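Local coordinates for protein S.cerevisiae chromosome XVI reading frame ORF YPL253c (Saccharomyces cerevisiae, PDB 2O0A) that works with the minus end-directed kinesin Kar3, recruiting it to microtubules and targeting it to the spindle pole body, and has a motor-like domain that lacks a nucleotide-binding site, at residues I50-S55 / N275-L280; K74-E79 / I112-E117; V82-C87 / T120-Q125. All coordinates share one frame; numbering follows the deposited sequence.

Interaction 1: I50-S55 / N275-L280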
loop_
_atom_site.group_PDB
_atom_site.type_symbol
_atom_site.label_atom_id
_atom_site.label_comp_id
_atom_site.label_asym_id
_atom_site.label_seq_id
_atom_site.Cartn_x
_atom_site.Cartn_y
_atom_site.Cartn_z
ATOM N N ILE A 50 17.744 4.238 6.933
ATOM C CA ILE A 50 18.297 5.125 5.912
ATOM C C ILE A 50 18.810 6.364 6.643
ATOM O O ILE A 50 18.060 7.020 7.373
ATOM C CB ILE A 50 17.261 5.538 4.844
ATOM C CG1 ILE A 50 16.636 4.296 4.204
ATOM C CG2 ILE A 50 17.904 6.447 3.775
ATOM C CD1 ILE A 50 15.467 4.611 3.278
ATOM N N THR A 51 20.092 6.650 6.456
ATOM C CA THR A 51 20.740 7.779 7.115
ATOM C C THR A 51 21.187 8.817 6.096
ATOM O O THR A 51 21.834 8.475 5.108
ATOM C CB THR A 51 21.975 7.305 7.904
ATOM O OG1 THR A 51 21.572 6.358 8.901
ATOM C CG2 THR A 51 22.668 8.481 8.588
ATOM N N GLN A 52 20.829 10.080 6.341
ATOM C CA GLN A 52 21.306 11.192 5.517
ATOM C C GLN A 52 22.756 11.488 5.895
ATOM O O GLN A 52 23.048 11.810 7.042
ATOM C CB GLN A 52 20.423 12.425 5.711
ATOM C CG GLN A 52 19.077 12.359 5.002
ATOM C CD GLN A 52 18.150 13.509 5.366
ATOM O OE1 GLN A 52 18.284 14.122 6.428
ATOM N NE2 GLN A 52 17.197 13.802 4.484
ATOM N N GLY A 53 23.660 11.354 4.927
ATOM C CA GLY A 53 25.106 11.380 5.188
ATOM C C GLY A 53 25.709 12.683 5.684
ATOM O O GLY A 53 26.760 12.667 6.334
ATOM N N LEU A 54 25.061 13.804 5.376
ATOM C CA LEU A 54 25.584 15.113 5.770
ATOM C C LEU A 54 24.854 15.697 6.980
ATOM O O LEU A 54 25.488 16.260 7.872
ATOM C CB LEU A 54 25.582 16.097 4.597
ATOM C CG LEU A 54 26.256 15.699 3.283
ATOM C CD1 LEU A 54 26.092 16.820 2.269
ATOM C CD2 LEU A 54 27.731 15.320 3.461
ATOM N N SER A 55 23.530 15.556 7.013
ATOM C CA SER A 55 22.744 15.976 8.177
ATOM C C SER A 55 22.917 14.987 9.334
ATOM O O SER A 55 22.682 15.321 10.500
ATOM C CB SER A 55 21.267 16.078 7.809
ATOM O OG SER A 55 20.662 14.798 7.837
ATOM N N ASN A 275 12.938 14.385 -4.289
ATOM C CA ASN A 275 11.849 14.251 -3.324
ATOM C C ASN A 275 12.124 13.376 -2.103
ATOM O O ASN A 275 11.293 13.296 -1.201
ATOM C CB ASN A 275 10.573 13.784 -4.035
ATOM C CG ASN A 275 10.093 14.780 -5.077
ATOM O OD1 ASN A 275 9.658 14.400 -6.162
ATOM N ND2 ASN A 275 10.184 16.065 -4.751
ATOM N N VAL A 276 13.299 12.755 -2.046
ATOM C CA VAL A 276 13.562 11.773 -1.002
ATOM C C VAL A 276 13.508 12.348 0.425
ATOM O O VAL A 276 12.968 11.711 1.316
ATOM C CB VAL A 276 14.857 10.966 -1.273
ATOM C CG1 VAL A 276 16.117 11.807 -1.006
ATOM C CG2 VAL A 276 14.871 9.665 -0.456
ATOM N N ASN A 277 14.018 13.562 0.635
ATOM C CA ASN A 277 14.069 14.107 1.983
ATOM C C ASN A 277 12.687 14.364 2.616
ATOM O O ASN A 277 12.487 14.112 3.808
ATOM C CB ASN A 277 14.999 15.332 2.036
ATOM C CG ASN A 277 16.446 14.991 1.643
ATOM O OD1 ASN A 277 16.850 13.828 1.642
ATOM N ND2 ASN A 277 17.228 16.015 1.319
ATOM N N LYS A 278 11.739 14.836 1.802
ATOM C CA LYS A 278 10.356 15.042 2.225
ATOM C C LYS A 278 9.694 13.717 2.587
ATOM O O LYS A 278 9.017 13.614 3.618
ATOM C CB LYS A 278 9.569 15.735 1.117
ATOM C CG LYS A 278 9.863 17.230 1.015
ATOM C CD LYS A 278 8.758 18.041 1.631
ATOM C CE LYS A 278 8.598 19.402 0.940
ATOM N NZ LYS A 278 9.830 20.246 1.022
ATOM N N LEU A 279 9.905 12.705 1.744
ATOM C CA LEU A 279 9.358 11.372 2.007
ATOM C C LEU A 279 9.965 10.748 3.271
ATOM O O LEU A 279 9.260 10.095 4.047
ATOM C CB LEU A 279 9.471 10.449 0.774
ATOM C CG LEU A 279 8.299 10.495 -0.238
ATOM C CD1 LEU A 279 8.034 11.883 -0.823
ATOM C CD2 LEU A 279 8.436 9.458 -1.366
ATOM N N LEU A 280 11.256 10.977 3.517
ATOM C CA LEU A 280 11.845 10.532 4.785
ATOM C C LEU A 280 11.184 11.235 5.969
ATOM O O LEU A 280 10.828 10.602 6.947
ATOM C CB LEU A 280 13.365 10.737 4.792
ATOM C CG LEU A 280 14.157 9.874 3.807
ATOM C CD1 LEU A 280 15.581 10.391 3.721
ATOM C CD2 LEU A 280 14.127 8.395 4.226
HETATM O O HOH W 1 14.624 14.696 5.443
#
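Polar contact between Q52, at the end of strand 49-52, and N277, in the first turn of helix 276-289, is made amide to amide. NE2 of Q52 donates to OD1 of N277 at 2.9 Å, but the N-H points well off the acceptor, with an angle of 133° at the hydrogen, so the bond is weak. The two amide planes stand 78° apart. The same NE2 also gives a proton to a water, 2.9 Å away, which passes one of its own to the backbone O of N277; NE2 thus reaches N277 by two routes, a weak direct bond and a water bridge. At the other end of the amide, OE1 of Q52 accepts from OG of S55 at 2.8 Å, the hydroxyl lying 27° out of the carbonyl plane. Partners at both ends are consistent with the modelled amide orientation. Glutamine suits this place because its chain, extended beyond CG, carries an amide with both a donor and an acceptor to the helix.

The contact packs the small three-stranded antiparallel sheet, in which 49-52 is the middle strand, on the last modelled helix of a kinesin-like motor homology domain that lacks a nucleotide-binding site.

Apolar contact lies deeper. CD1 of I50 meets CD2 of L280 at 4.1 Å, the two side chains crossing at about a right angle, while the other methyl of L280, CD1, lies 3.9 Å from NE2 of Q52. Branched aliphatic residues fit here because Y59 of strand 58-60 also packs on L280, and L41 and F43 cover I50.

Interaction 2: K74-E79 / I112-E117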
loop_
_atom_site.group_PDB
_atom_site.type_symbol
_atom_site.label_atom_id
_atom_site.label_comp_id
_atom_site.label_asym_id
_atom_site.label_seq_id
_atom_site.Cartn_x
_atom_site.Cartn_y
_atom_site.Cartn_z
ATOM N N LYS A 74 8.008 -10.131 -6.285
ATOM C CA LYS A 74 8.655 -10.650 -5.073
ATOM C C LYS A 74 8.318 -9.818 -3.833
ATOM O O LYS A 74 8.187 -10.349 -2.719
ATOM C CB LYS A 74 10.175 -10.723 -5.273
ATOM C CG LYS A 74 10.885 -11.427 -4.136
ATOM C CD LYS A 74 12.333 -11.740 -4.483
ATOM C CE LYS A 74 12.410 -12.905 -5.454
ATOM N NZ LYS A 74 11.899 -14.178 -4.868
ATOM N N PHE A 75 8.141 -8.511 -4.026
ATOM C CA PHE A 75 7.677 -7.672 -2.911
ATOM C C PHE A 75 6.405 -8.278 -2.316
ATOM O O PHE A 75 6.290 -8.441 -1.111
ATOM C CB PHE A 75 7.412 -6.209 -3.308
ATOM C CG PHE A 75 6.703 -5.449 -2.225
ATOM C CD1 PHE A 75 7.408 -4.965 -1.131
ATOM C CD2 PHE A 75 5.320 -5.273 -2.264
ATOM C CE1 PHE A 75 6.750 -4.302 -0.095
ATOM C CE2 PHE A 75 4.653 -4.615 -1.235
ATOM C CZ PHE A 75 5.380 -4.129 -0.148
ATOM N N PHE A 76 5.449 -8.606 -3.166
ATOM C CA PHE A 76 4.200 -9.121 -2.642
ATOM C C PHE A 76 4.329 -10.502 -2.024
ATOM O O PHE A 76 3.838 -10.723 -0.917
ATOM C CB PHE A 76 3.117 -9.035 -3.722
ATOM C CG PHE A 76 2.662 -7.632 -3.937
ATOM C CD1 PHE A 76 1.993 -6.959 -2.925
ATOM C CD2 PHE A 76 3.002 -6.937 -5.091
ATOM C CE1 PHE A 76 1.621 -5.631 -3.069
ATOM C CE2 PHE A 76 2.620 -5.606 -5.240
ATOM C CZ PHE A 76 1.928 -4.958 -4.223
ATOM N N THR A 77 5.014 -11.415 -2.705
ATOM C CA THR A 77 5.132 -12.789 -2.180
ATOM C C THR A 77 6.037 -12.916 -0.949
ATOM O O THR A 77 5.774 -13.733 -0.058
ATOM C CB THR A 77 5.595 -13.781 -3.273
ATOM O OG1 THR A 77 6.867 -13.384 -3.791
ATOM C CG2 THR A 77 4.618 -13.796 -4.415
ATOM N N GLN A 78 7.100 -12.116 -0.902
ATOM C CA GLN A 78 8.127 -12.223 0.138
ATOM C C GLN A 78 7.937 -11.226 1.275
ATOM O O GLN A 78 8.093 -11.563 2.451
ATOM C CB GLN A 78 9.503 -12.045 -0.519
ATOM C CG GLN A 78 10.716 -11.973 0.394
ATOM C CD GLN A 78 11.987 -11.849 -0.430
ATOM O OE1 GLN A 78 12.330 -12.753 -1.205
ATOM N NE2 GLN A 78 12.676 -10.731 -0.288
ATOM N N GLU A 79 7.634 -9.987 0.923
ATOM C CA GLU A 79 7.694 -8.912 1.904
ATOM C C GLU A 79 6.338 -8.543 2.472
ATOM O O GLU A 79 6.253 -8.124 3.625
ATOM C CB GLU A 79 8.331 -7.656 1.292
ATOM C CG GLU A 79 9.792 -7.846 0.797
ATOM C CD GLU A 79 10.760 -8.205 1.924
ATOM O OE1 GLU A 79 10.461 -7.914 3.104
ATOM O OE2 GLU A 79 11.834 -8.768 1.599
ATOM N N ILE A 112 -2.437 -6.941 -8.087
ATOM C CA ILE A 112 -3.615 -7.673 -8.552
ATOM C C ILE A 112 -3.272 -9.120 -8.897
ATOM O O ILE A 112 -4.018 -10.035 -8.567
ATOM C CB ILE A 112 -4.248 -6.960 -9.751
ATOM C CG1 ILE A 112 -5.232 -5.877 -9.301
ATOM C CG2 ILE A 112 -5.052 -7.952 -10.607
ATOM C CD1 ILE A 112 -4.937 -5.180 -8.030
ATOM N N LYS A 113 -2.109 -9.320 -9.502
ATOM C CA LYS A 113 -1.664 -10.669 -9.844
ATOM C C LYS A 113 -1.443 -11.515 -8.584
ATOM O O LYS A 113 -1.835 -12.688 -8.532
ATOM C CB LYS A 113 -0.392 -10.594 -10.679
ATOM C CG LYS A 113 -0.639 -10.060 -12.064
ATOM C CD LYS A 113 0.470 -10.446 -13.007
ATOM C CE LYS A 113 1.558 -9.404 -13.065
ATOM N NZ LYS A 113 2.517 -9.736 -14.168
ATOM N N PHE A 114 -0.814 -10.917 -7.573
ATOM C CA PHE A 114 -0.587 -11.570 -6.288
ATOM C C PHE A 114 -1.906 -12.016 -5.635
ATOM O O PHE A 114 -2.003 -13.106 -5.047
ATOM C CB PHE A 114 0.196 -10.617 -5.367
ATOM C CG PHE A 114 0.177 -11.030 -3.928
ATOM C CD1 PHE A 114 0.950 -12.113 -3.503
ATOM C CD2 PHE A 114 -0.599 -10.351 -2.994
ATOM C CE1 PHE A 114 0.939 -12.524 -2.186
ATOM C CE2 PHE A 114 -0.613 -10.746 -1.653
ATOM C CZ PHE A 114 0.154 -11.860 -1.249
ATOM N N LEU A 115 -2.916 -11.156 -5.722
ATOM C CA LEU A 115 -4.204 -11.442 -5.102
ATOM C C LEU A 115 -5.025 -12.416 -5.912
ATOM O O LEU A 115 -5.607 -13.342 -5.349
ATOM C CB LEU A 115 -5.021 -10.165 -4.945
ATOM C CG LEU A 115 -4.412 -9.116 -4.028
ATOM C CD1 LEU A 115 -5.268 -7.852 -4.025
ATOM C CD2 LEU A 115 -4.227 -9.691 -2.620
ATOM N N ALA A 116 -5.078 -12.210 -7.214
ATOM C CA ALA A 116 -6.238 -12.689 -7.953
ATOM C C ALA A 116 -5.994 -13.408 -9.264
ATOM O O ALA A 116 -6.953 -13.696 -9.978
ATOM C CB ALA A 116 -7.232 -11.537 -8.138
ATOM N N GLU A 117 -4.747 -13.730 -9.593
ATOM C CA GLU A 117 -4.513 -14.699 -10.676
ATOM C C GLU A 117 -5.266 -16.000 -10.363
ATOM O O GLU A 117 -5.450 -16.349 -9.198
ATOM C CB GLU A 117 -3.026 -14.994 -10.860
ATOM C CG GLU A 117 -2.248 -13.860 -11.516
ATOM C CD GLU A 117 -2.914 -13.322 -12.759
ATOM O OE1 GLU A 117 -3.286 -12.131 -12.765
ATOM O OE2 GLU A 117 -3.063 -14.085 -13.740
#
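F76 and F114 meet at the tight centre of this contact, where their helices bring the two CA atoms to 6.5 Å. The touch is made by the CB of F76, which stands over one face of the F114 ring, 4.0 Å from its centroid and 28° off the normal, a CH-pi contact. CG of F114 is the ring atom nearest that CB, at 3.6 Å. The rings themselves are nearly parallel, 23° apart, yet slid so far apart that they barely overlap. F114 reaches helix 72-89 because its first torsion (chi1 165°) swings the ring away from its own backbone N, and a flat aromatic suits a site where a methylene must lie against it.

Toward solvent the packing thins: T77 offers only its methyl, CG2, 4.1 Å from CD1 of F114; threonine suits this exposed side, giving a methyl to the ring and keeping a hydroxyl for polar surroundings. A serine in place of F114 would probably leave the CB of F76 without its aromatic face and open a gap beside T77.

L107, S110 and L111 of helix 105-116 pack on F76, while Y80 and S81 of helix 72-89 touch F114. H84 and Y122 add further rings to F114, linking both helices to helix 121-125, and F75 packs on I65 of strand 63-66.

Interaction 3: V82-C87 / T120-Q125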
loop_
_atom_site.group_PDB
_atom_site.type_symbol
_atom_site.label_atom_id
_atom_site.label_comp_id
_atom_site.label_asym_id
_atom_site.label_seq_id
_atom_site.Cartn_x
_atom_site.Cartn_y
_atom_site.Cartn_z
ATOM N N VAL A 82 3.003 -11.996 4.516
ATOM C CA VAL A 82 2.732 -12.335 5.920
ATOM C C VAL A 82 1.663 -11.413 6.547
ATOM O O VAL A 82 0.716 -11.877 7.205
ATOM C CB VAL A 82 4.031 -12.343 6.762
ATOM C CG1 VAL A 82 3.711 -12.605 8.217
ATOM C CG2 VAL A 82 5.021 -13.383 6.217
ATOM N N TYR A 83 1.804 -10.109 6.322
ATOM C CA TYR A 83 0.798 -9.139 6.743
ATOM C C TYR A 83 -0.565 -9.420 6.092
ATOM O O TYR A 83 -1.603 -9.452 6.764
ATOM C CB TYR A 83 1.296 -7.750 6.360
ATOM C CG TYR A 83 0.263 -6.653 6.355
ATOM C CD1 TYR A 83 -0.182 -6.088 7.545
ATOM C CD2 TYR A 83 -0.277 -6.168 5.150
ATOM C CE1 TYR A 83 -1.115 -5.067 7.558
ATOM C CE2 TYR A 83 -1.212 -5.135 5.142
ATOM C CZ TYR A 83 -1.630 -4.582 6.349
ATOM O OH TYR A 83 -2.529 -3.560 6.396
ATOM N N HIS A 84 -0.557 -9.596 4.771
ATOM C CA HIS A 84 -1.775 -9.859 4.029
ATOM C C HIS A 84 -2.491 -11.099 4.548
ATOM O O HIS A 84 -3.686 -11.047 4.822
ATOM C CB HIS A 84 -1.426 -10.014 2.546
ATOM C CG HIS A 84 -2.542 -10.560 1.716
ATOM N ND1 HIS A 84 -3.547 -9.774 1.202
ATOM C CD2 HIS A 84 -2.812 -11.827 1.320
ATOM C CE1 HIS A 84 -4.391 -10.533 0.519
ATOM N NE2 HIS A 84 -3.961 -11.781 0.570
ATOM N N ASP A 85 -1.743 -12.180 4.712
ATOM C CA ASP A 85 -2.318 -13.446 5.165
ATOM C C ASP A 85 -2.894 -13.297 6.563
ATOM O O ASP A 85 -3.986 -13.792 6.838
ATOM C CB ASP A 85 -1.280 -14.567 5.140
ATOM C CG ASP A 85 -0.920 -15.023 3.734
ATOM O OD1 ASP A 85 -1.623 -14.657 2.762
ATOM O OD2 ASP A 85 0.066 -15.778 3.614
ATOM N N MET A 86 -2.186 -12.570 7.426
ATOM C CA MET A 86 -2.655 -12.348 8.789
ATOM C C MET A 86 -3.982 -11.605 8.791
ATOM O O MET A 86 -4.933 -12.021 9.460
ATOM C CB MET A 86 -1.611 -11.577 9.590
ATOM C CG MET A 86 -2.106 -11.201 10.982
ATOM S SD MET A 86 -1.151 -9.872 11.763
ATOM C CE MET A 86 -1.662 -8.470 10.796
ATOM N N CYS A 87 -4.064 -10.512 8.035
ATOM C CA CYS A 87 -5.303 -9.718 8.011
ATOM C C CYS A 87 -6.475 -10.545 7.503
ATOM O O CYS A 87 -7.561 -10.505 8.090
ATOM C CB CYS A 87 -5.140 -8.462 7.161
ATOM S SG CYS A 87 -4.009 -7.261 7.885
ATOM N N THR A 120 -3.904 -18.416 -7.530
ATOM C CA THR A 120 -3.535 -18.010 -6.177
ATOM C C THR A 120 -4.350 -18.748 -5.138
ATOM O O THR A 120 -5.475 -19.211 -5.404
ATOM C CB THR A 120 -3.666 -16.489 -5.939
ATOM O OG1 THR A 120 -5.055 -16.144 -5.897
ATOM C CG2 THR A 120 -2.955 -15.700 -7.029
ATOM N N ILE A 121 -3.777 -18.853 -3.948
ATOM C CA ILE A 121 -4.473 -19.451 -2.843
ATOM C C ILE A 121 -5.712 -18.624 -2.499
ATOM O O ILE A 121 -6.710 -19.156 -2.021
ATOM C CB ILE A 121 -3.563 -19.635 -1.608
ATOM C CG1 ILE A 121 -4.275 -20.472 -0.533
ATOM C CG2 ILE A 121 -3.076 -18.295 -1.077
ATOM C CD1 ILE A 121 -4.776 -21.841 -1.032
ATOM N N TYR A 122 -5.657 -17.324 -2.784
ATOM C CA TYR A 122 -6.759 -16.431 -2.416
ATOM C C TYR A 122 -7.975 -16.709 -3.263
ATOM O O TYR A 122 -9.091 -16.698 -2.747
ATOM C CB TYR A 122 -6.318 -14.950 -2.475
ATOM C CG TYR A 122 -5.003 -14.814 -1.772
ATOM C CD1 TYR A 122 -4.891 -15.100 -0.405
ATOM C CD2 TYR A 122 -3.842 -14.506 -2.478
ATOM C CE1 TYR A 122 -3.667 -15.040 0.247
ATOM C CE2 TYR A 122 -2.603 -14.444 -1.824
ATOM C CZ TYR A 122 -2.530 -14.708 -0.470
ATOM O OH TYR A 122 -1.311 -14.677 0.155
ATOM N N GLN A 123 -7.760 -17.014 -4.544
ATOM C CA GLN A 123 -8.857 -17.441 -5.433
ATOM C C GLN A 123 -9.460 -18.786 -5.014
ATOM O O GLN A 123 -10.642 -19.040 -5.260
ATOM C CB GLN A 123 -8.379 -17.502 -6.883
ATOM C CG GLN A 123 -8.212 -16.144 -7.559
ATOM C CD GLN A 123 -9.550 -15.496 -7.917
ATOM O OE1 GLN A 123 -10.611 -15.917 -7.429
ATOM N NE2 GLN A 123 -9.510 -14.485 -8.769
ATOM N N LYS A 124 -8.668 -19.643 -4.370
ATOM C CA LYS A 124 -9.205 -20.931 -3.898
ATOM C C LYS A 124 -10.174 -20.775 -2.748
ATOM O O LYS A 124 -11.143 -21.533 -2.637
ATOM C CB LYS A 124 -8.083 -21.888 -3.503
ATOM C CG LYS A 124 -7.208 -22.244 -4.674
ATOM C CD LYS A 124 -6.149 -23.262 -4.295
ATOM C CE LYS A 124 -5.004 -23.276 -5.299
ATOM N NZ LYS A 124 -5.460 -23.479 -6.703
ATOM N N GLN A 125 -9.917 -19.769 -1.919
ATOM C CA GLN A 125 -10.632 -19.559 -0.675
ATOM C C GLN A 125 -11.739 -18.505 -0.766
ATOM O O GLN A 125 -12.646 -18.505 0.070
ATOM C CB GLN A 125 -9.653 -19.144 0.416
ATOM C CG GLN A 125 -8.486 -20.094 0.668
ATOM C CD GLN A 125 -7.462 -19.452 1.583
ATOM O OE1 GLN A 125 -6.634 -18.649 1.150
ATOM N NE2 GLN A 125 -7.537 -19.776 2.862
#
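H84 of helix 72-89 points the edge of its imidazole at one face of the Y122 ring in a T-shaped arrangement, planes 84° apart and centroids 4.5 Å. NE2 of H84 leads, 3.3 Å from CE1 of Y122 and offset toward the rim, and CD2 lies beside the phenol carbon CZ. The opposite face of the tyrosine is covered by CG2 of I121, its neighbour in sequence, so the ring is held between imidazole and methyl. The first torsion of H84, which puts CG opposite the backbone N, carries the imidazole out toward helix 121-125.

This edge-to-face pair bridges two helices of the motor homology domain: helix 72-89 and the short helix 121-125, which leads straight into the long strand 126-136 of the mixed central sheet. I128 of that strand touches Y122.

Hydrogen bonding fixes the far end of the tyrosine. Its OH donates to OD1 of D85 at 2.6 Å, using the syn lone pair of the carboxylate, whose plane is turned 48° from the ring. Tyrosine suits the place by combining a broad face for the histidine with a hydroxyl that reaches the aspartate. At the start of 120-125, OG1 of T120 accepts from the backbone N of Q123 at 3.1 Å and nearly straight (160°), an N-cap that satisfies an amide in the first turn of the helix carrying Y122.

In the fold
After helix 4-23 and two strands the chain reaches strand 49-52, the first partner of interaction 1; its contact with helix 276-289 near the C terminus closes a loop spanning most of the domain. Interactions 2 and 3 both fall within that loop. They fasten helix 72-89 to helix 105-116 and to helix 121-125 respectively, each closing a loop of 32 residues; since their segments alternate, the two loops cross. Their centres lie about 10 Å apart and they touch directly, O of L115 with OG1 of T120 and O of A116 with NE2 of Q123. Interaction 1 stands apart, its centre about 29 and 34 Å from theirs, tying the small three-stranded sheet to the C-terminal helix.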